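Local coordinates for AbyA5 (Verrucosispora maris, PDB 4YWF), which catalyses acetate elimination in spirotetronate biosynthesis, as an esterase-like lyase of the alpha/beta-hydrolase superfamily, at residues A78-Y83 and V104-R109; R130-G135 and I154-A159; R234-A239 and V292-A297; P242-F247 and P309-M314. The protein carries 4 engineered substitutions. All blocks are in the same frame, centred on the assembly; numbering follows the deposited sequence.

Along the chain, interaction 1 closes first and interaction 2 follows, while interactions 3 and 4 alternate their segments later. The first joins two helices before the sheet; interaction 2 ties strand 127-134 to the loop after strand 143-148. These two touch, their centres about 12 Å apart, so the helical pair and this part of the sheet share one packed boundary. Interaction 3 pairs strands 233-239 and 296-301 of the same sheet, its centre about 21 Å from that of interaction 2. Interaction 4 follows both strands in the chain and joins the turn into helix 245-248 to the start of helix 310-318. Its centre lies about 35 Å from that of interaction 1, across the chain's centre.

Interaction 1 (A78-Y83 and V104-R109); sequences AATTFY and VAVFDR
Thr80 OG1 is shared between its own helix and the partner: it bonds back to the carbonyl of Leu76, one turn earlier, and touches Val106 across the contact, with 3.4 Å between OG1 and Val106 CG2. The hydroxyl stands beside its own backbone N (chi1 -66°), a position from which it can reach the preceding turn and still face the partner helix. Phe107 flanks the same atom, its CB 3.8 Å from Thr80 OG1, and the hydroxyl lies near the plane of the Phe107 ring, at its edge. No hydrogen bond crosses between the two helices, so the join itself rests on shape.

Val106 contributes the largest share, dividing its two methyls between Tyr83 and Thr80. Its CG1 sits in the plane of the Tyr83 ring, at the edge, 3.7 Å from Tyr83 CE2; its CG2 turns to Thr80 and also comes within 3.8 Å of Tyr83 CD2 and 4.3 Å of Ala79 CB. Val106 thus stands nearly perpendicular to Tyr83 but runs antiparallel alongside Thr80. The Tyr83 hydroxyl has its polar partner outside the pair, in Glu71 of helix 59-72, and this bond should help to steady the ring that Val106 meets. The axes of the two short segments approach to 8.6 Å at 162°, the nearly antiparallel pairing of an alpha-helical hairpin, here built from the consecutive helices 76-87 and 94-111.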
loop_
_atom_site.group_PDB
_atom_site.type_symbol
_atom_site.label_atom_id
_atom_site.label_comp_id
_atom_site.label_asym_id
_atom_site.label_seq_id
_atom_site.Cartn_x
_atom_site.Cartn_y
_atom_site.Cartn_z
ATOM N N ALA A 78 0.221 -2.624 19.262
ATOM C CA ALA A 78 1.233 -1.579 19.399
ATOM C C ALA A 78 2.607 -2.149 19.081
ATOM O O ALA A 78 3.425 -1.432 18.525
ATOM C CB ALA A 78 1.226 -0.953 20.793
ATOM N N ALA A 79 2.885 -3.414 19.430
ATOM C CA ALA A 79 4.226 -3.960 19.147
ATOM C C ALA A 79 4.449 -4.112 17.666
ATOM O O ALA A 79 5.514 -3.768 17.162
ATOM C CB ALA A 79 4.450 -5.256 19.847
ATOM N N THR A 80 3.419 -4.618 16.978
ATOM C CA THR A 80 3.325 -4.655 15.516
ATOM C C THR A 80 3.712 -3.308 14.860
ATOM O O THR A 80 4.597 -3.217 14.004
ATOM C CB THR A 80 1.883 -5.019 15.101
ATOM O OG1 THR A 80 1.562 -6.378 15.518
ATOM C CG2 THR A 80 1.685 -4.881 13.539
ATOM N N THR A 81 3.067 -2.227 15.304
ATOM C CA THR A 81 3.415 -0.914 14.775
ATOM C C THR A 81 4.879 -0.579 15.035
ATOM O O THR A 81 5.565 -0.068 14.149
ATOM C CB THR A 81 2.536 0.178 15.450
ATOM O OG1 THR A 81 1.157 -0.170 15.286
ATOM C CG2 THR A 81 2.816 1.547 14.843
ATOM N N PHE A 82 5.357 -0.802 16.265
ATOM C CA PHE A 82 6.701 -0.412 16.599
ATOM C C PHE A 82 7.767 -1.235 15.898
ATOM O O PHE A 82 8.670 -0.630 15.429
ATOM C CB PHE A 82 6.994 -0.321 18.096
ATOM C CG PHE A 82 6.256 0.760 18.804
ATOM C CD1 PHE A 82 5.694 1.842 18.118
ATOM C CD2 PHE A 82 6.087 0.693 20.170
ATOM C CE1 PHE A 82 4.989 2.825 18.802
ATOM C CE2 PHE A 82 5.434 1.693 20.843
ATOM C CZ PHE A 82 4.836 2.730 20.168
ATOM N N TYR A 83 7.620 -2.560 15.775
ATOM C CA TYR A 83 8.519 -3.355 14.949
ATOM C C TYR A 83 8.438 -2.906 13.494
ATOM O O TYR A 83 9.438 -2.867 12.808
ATOM C CB TYR A 83 8.228 -4.853 15.099
ATOM C CG TYR A 83 8.453 -5.450 16.466
ATOM C CD1 TYR A 83 9.538 -5.063 17.269
ATOM C CD2 TYR A 83 7.617 -6.459 16.953
ATOM C CE1 TYR A 83 9.769 -5.642 18.531
ATOM C CE2 TYR A 83 7.834 -7.035 18.218
ATOM C CZ TYR A 83 8.915 -6.588 18.996
ATOM O OH TYR A 83 9.138 -7.148 20.193
ATOM N N VAL A 104 5.937 -9.483 11.842
ATOM C CA VAL A 104 5.097 -10.522 11.257
ATOM C C VAL A 104 4.673 -11.506 12.354
ATOM O O VAL A 104 3.490 -11.851 12.476
ATOM C CB VAL A 104 5.813 -11.291 10.124
ATOM C CG1 VAL A 104 4.986 -12.516 9.710
ATOM C CG2 VAL A 104 6.104 -10.384 8.959
ATOM N N ALA A 105 5.629 -11.958 13.140
ATOM C CA ALA A 105 5.353 -12.908 14.229
ATOM C C ALA A 105 4.338 -12.413 15.293
ATOM O O ALA A 105 3.450 -13.188 15.691
ATOM C CB ALA A 105 6.653 -13.340 14.915
ATOM N N VAL A 106 4.483 -11.172 15.786
ATOM C CA VAL A 106 3.573 -10.659 16.778
ATOM C C VAL A 106 2.197 -10.444 16.172
ATOM O O VAL A 106 1.188 -10.684 16.800
ATOM C CB VAL A 106 4.028 -9.368 17.542
ATOM C CG1 VAL A 106 5.266 -9.673 18.325
ATOM C CG2 VAL A 106 4.245 -8.178 16.648
ATOM N N PHE A 107 2.151 -9.969 14.931
ATOM C CA PHE A 107 0.886 -9.873 14.280
ATOM C C PHE A 107 0.210 -11.277 14.109
ATOM O O PHE A 107 -1.046 -11.418 14.348
ATOM C CB PHE A 107 0.949 -9.128 12.955
ATOM C CG PHE A 107 -0.386 -8.982 12.353
ATOM C CD1 PHE A 107 -1.234 -7.989 12.798
ATOM C CD2 PHE A 107 -0.881 -9.974 11.518
ATOM C CE1 PHE A 107 -2.544 -7.901 12.351
ATOM C CE2 PHE A 107 -2.189 -9.903 11.056
ATOM C CZ PHE A 107 -3.019 -8.862 11.500
ATOM N N ASP A 108 1.013 -12.267 13.733
ATOM C CA ASP A 108 0.521 -13.636 13.493
ATOM C C ASP A 108 -0.134 -14.151 14.806
ATOM O O ASP A 108 -1.194 -14.801 14.779
ATOM C CB ASP A 108 1.635 -14.549 13.063
ATOM C CG ASP A 108 1.152 -15.955 12.676
ATOM O OD1 ASP A 108 0.002 -16.229 12.259
ATOM O OD2 ASP A 108 1.963 -16.851 12.785
ATOM N N ARG A 109 0.542 -13.868 15.920
ATOM C CA ARG A 109 0.128 -14.218 17.258
ATOM C C ARG A 109 -1.203 -13.490 17.594
ATOM O O ARG A 109 -2.183 -14.133 17.980
ATOM C CB ARG A 109 1.247 -13.932 18.253
#

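Interaction 2 (R130-G135 and I154-A159); sequences RAWAAG and IKEQWA
Trp132 gives its indole N-H to Glu156 in a nearly straight bond: NE1 lies 3.2 Å from OE2, with 169° at the hydrogen. The acceptor lies in the indole plane, whereas the donor comes in from above the carboxylate, whose plane stands 85° from the ring. The Glu156 chain folds at its second torsion (chi2 83°), which curls the carboxylate back toward the strand. On its syn side OE2 takes a second donor, Lys155 NZ at 2.9 Å, in a salt bridge, and Glu182 and Glu176 add two more carboxylates around that ammonium group. With an alanine at Glu156 the Trp132 N-H would probably lose its acceptor and Lys155 one of its counter-charges.

The aliphatic part of Lys155 and the Ala159 methyl complete the tight part. Lys155 runs nearly perpendicular to the indole, with CE 3.8 Å from Trp132 NE1, and its CD has a backbone neighbour in Arg130 O at 3.4 Å; Ala159 CB rests 3.9 Å from Trp132 CD1. The Arg130 end is looser: CB alone of its side chain approaches Lys155 CE, at 3.9 Å, before the chain runs away to a salt bridge with Glu121 at the partly exposed margin. On the Ala159 side of the indole, opposite Lys155, Phe107 of helix 94-111 meets the ring edge-to-face, and strands 118-124 and 171-174 flank strand 127-134 through backbone bonds.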
loop_
_atom_site.group_PDB
_atom_site.type_symbol
_atom_site.label_atom_id
_atom_site.label_comp_id
_atom_site.label_asym_id
_atom_site.label_seq_id
_atom_site.Cartn_x
_atom_site.Cartn_y
_atom_site.Cartn_z
ATOM N N ARG A 130 3.150 -13.134 0.418
ATOM C CA ARG A 130 2.189 -13.402 1.501
ATOM C C ARG A 130 1.114 -12.321 1.620
ATOM O O ARG A 130 1.339 -11.153 1.268
ATOM C CB ARG A 130 2.899 -13.576 2.870
ATOM C CG ARG A 130 3.623 -14.899 2.979
ATOM C CD ARG A 130 4.679 -14.931 4.066
ATOM N NE ARG A 130 4.856 -16.299 4.567
ATOM C CZ ARG A 130 4.719 -16.688 5.836
ATOM N NH1 ARG A 130 4.446 -15.817 6.801
ATOM N NH2 ARG A 130 4.868 -17.973 6.151
ATOM N N ALA A 131 -0.047 -12.711 2.158
ATOM C CA ALA A 131 -1.198 -11.823 2.289
ATOM C C ALA A 131 -1.978 -12.235 3.513
ATOM O O ALA A 131 -1.851 -13.386 3.994
ATOM C CB ALA A 131 -2.030 -11.901 1.003
ATOM N N TRP A 132 -2.765 -11.322 4.048
ATOM C CA TRP A 132 -3.684 -11.621 5.133
ATOM C C TRP A 132 -5.078 -11.400 4.599
ATOM O O TRP A 132 -5.282 -10.461 3.836
ATOM C CB TRP A 132 -3.465 -10.697 6.325
ATOM C CG TRP A 132 -2.197 -10.913 7.007
ATOM C CD1 TRP A 132 -1.090 -10.090 6.991
ATOM C CD2 TRP A 132 -1.855 -12.037 7.833
ATOM N NE1 TRP A 132 -0.076 -10.646 7.772
ATOM C CE2 TRP A 132 -0.526 -11.837 8.292
ATOM C CE3 TRP A 132 -2.557 -13.170 8.266
ATOM C CZ2 TRP A 132 0.117 -12.751 9.108
ATOM C CZ3 TRP A 132 -1.912 -14.059 9.136
ATOM C CH2 TRP A 132 -0.607 -13.836 9.542
ATOM N N ALA A 133 -6.030 -12.248 4.980
ATOM C CA ALA A 133 -7.381 -12.140 4.453
ATOM C C ALA A 133 -8.444 -12.422 5.503
ATOM O O ALA A 133 -8.172 -13.076 6.507
ATOM C CB ALA A 133 -7.564 -13.098 3.306
ATOM N N ALA A 134 -9.655 -11.918 5.236
ATOM C CA ALA A 134 -10.800 -12.218 6.097
ATOM C C ALA A 134 -12.010 -12.159 5.254
ATOM O O ALA A 134 -11.962 -11.623 4.143
ATOM C CB ALA A 134 -10.932 -11.252 7.247
ATOM N N GLY A 135 -13.089 -12.747 5.756
ATOM C CA GLY A 135 -14.368 -12.729 5.028
ATOM C C GLY A 135 -14.404 -13.724 3.882
ATOM O O GLY A 135 -15.290 -13.641 3.042
ATOM N N ILE A 154 4.071 -1.929 4.738
ATOM C CA ILE A 154 3.861 -3.365 4.861
ATOM C C ILE A 154 2.426 -3.682 5.232
ATOM O O ILE A 154 1.713 -2.847 5.724
ATOM C CB ILE A 154 4.821 -4.042 5.878
ATOM C CG1 ILE A 154 4.547 -3.529 7.296
ATOM C CG2 ILE A 154 6.245 -3.937 5.380
ATOM C CD1 ILE A 154 5.145 -4.425 8.375
ATOM N N LYS A 155 2.038 -4.922 5.002
ATOM C CA LYS A 155 0.620 -5.311 4.974
ATOM C C LYS A 155 0.049 -5.387 6.404
ATOM O O LYS A 155 -1.177 -5.259 6.644
ATOM C CB LYS A 155 0.490 -6.679 4.254
ATOM C CG LYS A 155 1.339 -7.816 4.848
ATOM C CD LYS A 155 1.340 -9.110 4.006
ATOM C CE LYS A 155 2.100 -10.234 4.714
ATOM N NZ LYS A 155 3.482 -9.886 5.163
ATOM N N GLU A 156 0.949 -5.532 7.367
ATOM C CA GLU A 156 0.586 -5.530 8.749
ATOM C C GLU A 156 0.120 -4.150 9.202
ATOM O O GLU A 156 -0.523 -4.039 10.235
ATOM C CB GLU A 156 1.759 -6.036 9.624
ATOM C CG GLU A 156 1.967 -7.576 9.505
ATOM C CD GLU A 156 2.783 -7.970 8.285
ATOM O OE1 GLU A 156 3.467 -7.082 7.661
ATOM O OE2 GLU A 156 2.725 -9.151 7.915
ATOM N N GLN A 157 0.349 -3.113 8.399
ATOM C CA GLN A 157 -0.150 -1.784 8.740
ATOM C C GLN A 157 -1.678 -1.768 8.645
ATOM O O GLN A 157 -2.366 -1.095 9.419
ATOM C CB GLN A 157 0.414 -0.756 7.732
ATOM C CG GLN A 157 0.687 0.625 8.311
ATOM C CD GLN A 157 0.781 1.706 7.234
ATOM O OE1 GLN A 157 1.494 1.559 6.234
ATOM N NE2 GLN A 157 0.060 2.802 7.439
ATOM N N TRP A 158 -2.191 -2.492 7.648
ATOM C CA TRP A 158 -3.626 -2.553 7.349
ATOM C C TRP A 158 -4.361 -3.779 7.845
ATOM O O TRP A 158 -5.558 -3.714 7.992
ATOM C CB TRP A 158 -3.840 -2.511 5.825
ATOM C CG TRP A 158 -2.974 -1.568 5.109
ATOM C CD1 TRP A 158 -1.974 -1.880 4.243
ATOM C CD2 TRP A 158 -2.975 -0.150 5.237
ATOM N NE1 TRP A 158 -1.376 -0.731 3.791
ATOM C CE2 TRP A 158 -1.961 0.344 4.405
ATOM C CE3 TRP A 158 -3.729 0.747 5.983
ATOM C CZ2 TRP A 158 -1.702 1.708 4.270
ATOM C CZ3 TRP A 158 -3.496 2.106 5.825
ATOM C CH2 TRP A 158 -2.475 2.565 4.985
ATOM N N ALA A 159 -3.663 -4.899 8.079
ATOM C CA ALA A 159 -4.313 -6.144 8.414
ATOM C C ALA A 159 -5.192 -6.118 9.648
ATOM O O ALA A 159 -6.152 -6.851 9.708
ATOM C CB ALA A 159 -3.274 -7.275 8.542
#

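Interaction 3 (R234-A239 and V292-A297); sequences RGIVTA and VRIPVA
Ile294 and Ile236 meet through different first torsions: in Ile294 CG1 is set between the backbone N and the carbonyl carbon (chi1 50°), in Ile236 it lies anti to the carbonyl carbon (chi1 -66°). The branches cross obliquely, bringing Ile294 CD1 to 3.8 Å from Ile236 CG1. The other Ile294 branch, CG2, lies over one face of the Arg234 guanidinium, offset toward its rim and 3.9 Å from NH1. Cutting Ile294 back to an alanine is likely to open a gap beside Ile236 and leave that face of the guanidinium without its methyl.

Next to this apolar start the backbones pair as parallel strands, donors and acceptors alternating about Ile236 and Ala297. Ile236 N donates to Pro295 O at 3.0 Å. Its own O accepts from Ala297 N at 2.9 Å, and Ala297 O in turn takes the N-H of Thr238. Strands 233-239 and 296-301 are neighbours in the mainly parallel central sheet of the alpha/beta-hydrolase fold, and the chain between them, rich in helix, makes a long crossover connection. Side chains alternate between the two faces: Ile236 and Val296 lie on one, packed on Leu224 of helix 218-226, and Val237 and Ala297 on the other, against Met351 of helix 337-351. Thr238 CG2 touches Ala297 O at 3.6 Å, while its hydroxyl bonds to Ala215 O on the adjoining strand 207-215.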
loop_
_atom_site.group_PDB
_atom_site.type_symbol
_atom_site.label_atom_id
_atom_site.label_comp_id
_atom_site.label_asym_id
_atom_site.label_seq_id
_atom_site.Cartn_x
_atom_site.Cartn_y
_atom_site.Cartn_z
ATOM N N ARG A 234 -13.294 -3.854 -10.777
ATOM C CA ARG A 234 -14.495 -3.075 -10.993
ATOM C C ARG A 234 -14.396 -1.636 -10.421
ATOM O O ARG A 234 -15.280 -0.817 -10.620
ATOM C CB ARG A 234 -15.698 -3.799 -10.360
ATOM C CG ARG A 234 -16.122 -5.154 -10.984
ATOM C CD ARG A 234 -15.924 -5.344 -12.509
ATOM N NE ARG A 234 -16.477 -4.306 -13.383
ATOM C CZ ARG A 234 -15.996 -3.992 -14.610
ATOM N NH1 ARG A 234 -16.580 -3.044 -15.306
ATOM N NH2 ARG A 234 -14.942 -4.623 -15.183
ATOM N N GLY A 235 -13.335 -1.351 -9.674
ATOM C CA GLY A 235 -13.081 0.013 -9.222
ATOM C C GLY A 235 -11.746 0.145 -8.467
ATOM O O GLY A 235 -11.144 -0.831 -8.015
ATOM N N ILE A 236 -11.293 1.388 -8.335
ATOM C CA ILE A 236 -10.001 1.686 -7.774
ATOM C C ILE A 236 -10.196 2.859 -6.847
ATOM O O ILE A 236 -10.905 3.819 -7.205
ATOM C CB ILE A 236 -8.952 2.043 -8.844
ATOM C CG1 ILE A 236 -8.654 0.829 -9.721
ATOM C CG2 ILE A 236 -7.659 2.598 -8.214
ATOM C CD1 ILE A 236 -7.803 1.219 -10.936
ATOM N N VAL A 237 -9.580 2.745 -5.683
ATOM C CA VAL A 237 -9.517 3.823 -4.728
ATOM C C VAL A 237 -8.068 3.969 -4.329
ATOM O O VAL A 237 -7.454 3.000 -3.890
ATOM C CB VAL A 237 -10.384 3.566 -3.452
ATOM C CG1 VAL A 237 -10.346 4.797 -2.571
ATOM C CG2 VAL A 237 -11.800 3.220 -3.835
ATOM N N THR A 238 -7.511 5.170 -4.567
ATOM C CA THR A 238 -6.103 5.446 -4.289
ATOM C C THR A 238 -5.901 6.839 -3.572
ATOM O O THR A 238 -6.861 7.564 -3.252
ATOM C CB THR A 238 -5.242 5.257 -5.561
ATOM O OG1 THR A 238 -3.854 5.338 -5.204
ATOM C CG2 THR A 238 -5.562 6.283 -6.627
ATOM N N ALA A 239 -4.668 7.131 -3.217
ATOM C CA ALA A 239 -4.315 8.360 -2.543
ATOM C C ALA A 239 -2.912 8.553 -2.956
ATOM O O ALA A 239 -2.113 7.668 -2.768
ATOM C CB ALA A 239 -4.427 8.236 -1.003
ATOM N N VAL A 292 -9.213 3.154 -18.962
ATOM C CA VAL A 292 -9.688 2.727 -17.625
ATOM C C VAL A 292 -11.165 2.981 -17.576
ATOM O O VAL A 292 -11.556 4.161 -17.530
ATOM C CB VAL A 292 -9.008 3.557 -16.529
ATOM C CG1 VAL A 292 -9.565 3.253 -15.148
ATOM C CG2 VAL A 292 -7.491 3.363 -16.568
ATOM N N ARG A 293 -11.989 1.926 -17.605
ATOM C CA ARG A 293 -13.461 2.095 -17.678
ATOM C C ARG A 293 -14.223 1.671 -16.405
ATOM O O ARG A 293 -15.309 1.101 -16.447
ATOM C CB ARG A 293 -14.046 1.353 -18.859
ATOM C CG ARG A 293 -14.114 2.213 -20.103
ATOM C CD ARG A 293 -13.030 1.803 -21.061
ATOM N NE ARG A 293 -12.797 2.874 -22.020
ATOM C CZ ARG A 293 -12.418 2.703 -23.287
ATOM N NH1 ARG A 293 -12.208 1.497 -23.805
ATOM N NH2 ARG A 293 -12.265 3.767 -24.044
ATOM N N ILE A 294 -13.678 2.087 -15.285
ATOM C CA ILE A 294 -14.205 1.722 -13.983
ATOM C C ILE A 294 -14.064 2.958 -13.154
ATOM O O ILE A 294 -13.288 3.850 -13.501
ATOM C CB ILE A 294 -13.384 0.588 -13.345
ATOM C CG1 ILE A 294 -11.883 0.922 -13.377
ATOM C CG2 ILE A 294 -13.678 -0.731 -14.064
ATOM C CD1 ILE A 294 -10.989 0.016 -12.563
ATOM N N PRO A 295 -14.839 3.022 -12.065
ATOM C CA PRO A 295 -14.690 4.200 -11.257
ATOM C C PRO A 295 -13.310 4.239 -10.595
ATOM O O PRO A 295 -12.700 3.186 -10.285
ATOM C CB PRO A 295 -15.867 4.127 -10.259
ATOM C CG PRO A 295 -16.538 2.827 -10.506
ATOM C CD PRO A 295 -16.104 2.291 -11.803
ATOM N N VAL A 296 -12.794 5.462 -10.492
ATOM C CA VAL A 296 -11.537 5.743 -9.886
ATOM C C VAL A 296 -11.673 6.901 -8.961
ATOM O O VAL A 296 -12.118 7.969 -9.359
ATOM C CB VAL A 296 -10.448 6.098 -10.908
ATOM C CG1 VAL A 296 -9.164 6.374 -10.176
ATOM C CG2 VAL A 296 -10.273 4.981 -11.911
ATOM N N ALA A 297 -11.265 6.679 -7.726
ATOM C CA ALA A 297 -11.279 7.699 -6.657
ATOM C C ALA A 297 -9.842 7.935 -6.214
ATOM O O ALA A 297 -9.058 6.983 -6.168
ATOM C CB ALA A 297 -12.153 7.202 -5.470
#

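Interaction 4 (P242-F247 and P309-M314); sequences PVAAFF and PADPAM. Engineered in segment 309-314: Met314 (natural residue Leu).
Asp311 carries the polar part of this contact, its carboxylate receiving backbone N-H groups from four successive residues, Val243 to Phe246. OD1 accepts from Ala244 N at 2.8 Å, in a bond that descends from above the carboxylate plane, and more weakly from Ala245 N. OD2 is held from both faces of that plane: Val243 N, 3.2 Å away, stands almost perpendicular above the plane (86° out of it), whereas Phe246 N reaches the syn side of OD2 at 3.1 Å from the opposite face. Donors arriving from such different directions should leave the carboxylate little freedom to rotate.

The apolar contacts lie around this grip. Val243 slides alongside Asp311, with its CG2 3.8 Å from Asp311 CB. The engineered selenomethionine Met314 has all three torsions near 180°, and this carries its SE to 3.6 Å from Ala244 CB and 4.1 Å from Val243 CG1; helix 286-290 touches the same side chain. On the more exposed margin Ala245 CB meets Ala310 CB at 4.0 Å.

A buried carboxylate whose hydrogen bonds across this contact all come from main-chain N-H groups meets no cation in the facing segment. The N-H dipoles of the turn entering helix 245-248 would probably stabilise its negative charge, so that one aspartate fastens together the segments that follow strands 233-239 and 296-301 of the alpha/beta-hydrolase sheet.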
loop_
_atom_site.group_PDB
_atom_site.type_symbol
_atom_site.label_atom_id
_atom_site.label_comp_id
_atom_site.label_asym_id
_atom_site.label_seq_id
_atom_site.Cartn_x
_atom_site.Cartn_y
_atom_site.Cartn_z
ATOM N N PRO A 242 1.270 7.845 -8.188
ATOM C CA PRO A 242 1.955 8.552 -9.311
ATOM C C PRO A 242 1.334 8.209 -10.696
ATOM O O PRO A 242 0.685 7.164 -10.853
ATOM C CB PRO A 242 3.412 8.020 -9.209
ATOM C CG PRO A 242 3.238 6.648 -8.607
ATOM C CD PRO A 242 2.076 6.763 -7.636
ATOM N N VAL A 243 1.512 9.045 -11.721
ATOM C CA VAL A 243 0.816 8.814 -13.008
ATOM C C VAL A 243 1.733 8.935 -14.253
ATOM O O VAL A 243 1.972 7.939 -14.931
ATOM C CB VAL A 243 -0.350 9.762 -13.181
ATOM C CG1 VAL A 243 -1.039 9.451 -14.494
ATOM C CG2 VAL A 243 -1.292 9.667 -11.967
ATOM N N ALA A 244 2.272 10.123 -14.505
ATOM C CA ALA A 244 3.123 10.318 -15.677
ATOM C C ALA A 244 4.327 11.156 -15.406
ATOM O O ALA A 244 5.486 10.753 -15.702
ATOM C CB ALA A 244 2.290 10.963 -16.827
ATOM N N ALA A 245 4.036 12.381 -14.982
ATOM C CA ALA A 245 5.052 13.320 -14.575
ATOM C C ALA A 245 6.072 12.795 -13.541
ATOM O O ALA A 245 7.261 13.145 -13.612
ATOM C CB ALA A 245 4.444 14.592 -14.045
ATOM N N PHE A 246 5.619 11.996 -12.570
ATOM C CA PHE A 246 6.565 11.383 -11.654
ATOM C C PHE A 246 7.711 10.633 -12.427
ATOM O O PHE A 246 8.854 10.639 -12.023
ATOM C CB PHE A 246 5.844 10.432 -10.692
ATOM C CG PHE A 246 6.754 9.799 -9.703
ATOM C CD1 PHE A 246 7.183 10.483 -8.613
ATOM C CD2 PHE A 246 7.258 8.530 -9.936
ATOM C CE1 PHE A 246 8.099 9.918 -7.722
ATOM C CE2 PHE A 246 8.168 7.940 -9.062
ATOM C CZ PHE A 246 8.576 8.632 -7.942
ATOM N N PHE A 247 7.367 9.989 -13.525
ATOM C CA PHE A 247 8.238 9.085 -14.187
ATOM C C PHE A 247 9.082 9.826 -15.228
ATOM O O PHE A 247 10.075 9.314 -15.647
ATOM C CB PHE A 247 7.429 7.997 -14.854
ATOM C CG PHE A 247 6.669 7.149 -13.898
ATOM C CD1 PHE A 247 7.332 6.168 -13.158
ATOM C CD2 PHE A 247 5.278 7.307 -13.728
ATOM C CE1 PHE A 247 6.656 5.354 -12.261
ATOM C CE2 PHE A 247 4.617 6.504 -12.816
ATOM C CZ PHE A 247 5.301 5.562 -12.062
ATOM N N PRO A 309 1.976 17.831 -9.018
ATOM C CA PRO A 309 0.544 18.253 -9.162
ATOM C C PRO A 309 -0.014 17.908 -10.554
ATOM O O PRO A 309 -1.182 17.627 -10.717
ATOM C CB PRO A 309 0.570 19.799 -8.906
ATOM C CG PRO A 309 2.016 20.153 -8.648
ATOM C CD PRO A 309 2.909 18.965 -8.907
ATOM N N ALA A 310 0.876 17.806 -11.530
ATOM C CA ALA A 310 0.499 17.401 -12.883
ATOM C C ALA A 310 -0.073 15.986 -12.939
ATOM O O ALA A 310 -0.689 15.619 -13.923
ATOM C CB ALA A 310 1.717 17.497 -13.825
ATOM N N ASP A 311 0.176 15.153 -11.938
ATOM C CA ASP A 311 -0.279 13.763 -12.047
ATOM C C ASP A 311 -1.802 13.686 -11.710
ATOM O O ASP A 311 -2.582 13.282 -12.560
ATOM C CB ASP A 311 0.655 12.861 -11.268
ATOM C CG ASP A 311 1.866 12.455 -12.060
ATOM O OD1 ASP A 311 1.902 12.578 -13.314
ATOM O OD2 ASP A 311 2.778 11.919 -11.460
ATOM N N PRO A 312 -2.248 14.138 -10.547
ATOM C CA PRO A 312 -3.716 14.176 -10.439
ATOM C C PRO A 312 -4.498 15.047 -11.473
ATOM O O PRO A 312 -5.617 14.699 -11.792
ATOM C CB PRO A 312 -3.978 14.677 -9.048
ATOM C CG PRO A 312 -2.686 15.076 -8.437
ATOM C CD PRO A 312 -1.556 14.642 -9.350
ATOM N N ALA A 313 -3.894 16.160 -11.934
ATOM C CA ALA A 313 -4.399 17.022 -13.019
ATOM C C ALA A 313 -4.648 16.201 -14.265
ATOM O O ALA A 313 -5.653 16.360 -14.920
ATOM C CB ALA A 313 -3.385 18.163 -13.355
HETATM N N MSE A 314 -3.706 15.303 -14.554
HETATM C CA MSE A 314 -3.791 14.420 -15.688
HETATM C C MSE A 314 -4.930 13.443 -15.519
HETATM O O MSE A 314 -5.667 13.145 -16.496
HETATM C CB MSE A 314 -2.454 13.783 -15.978
HETATM C CG MSE A 314 -2.607 13.066 -17.301
HETATM SE SE MSE A 314 -1.024 11.978 -17.734
HETATM C CE MSE A 314 -1.669 10.973 -19.306
#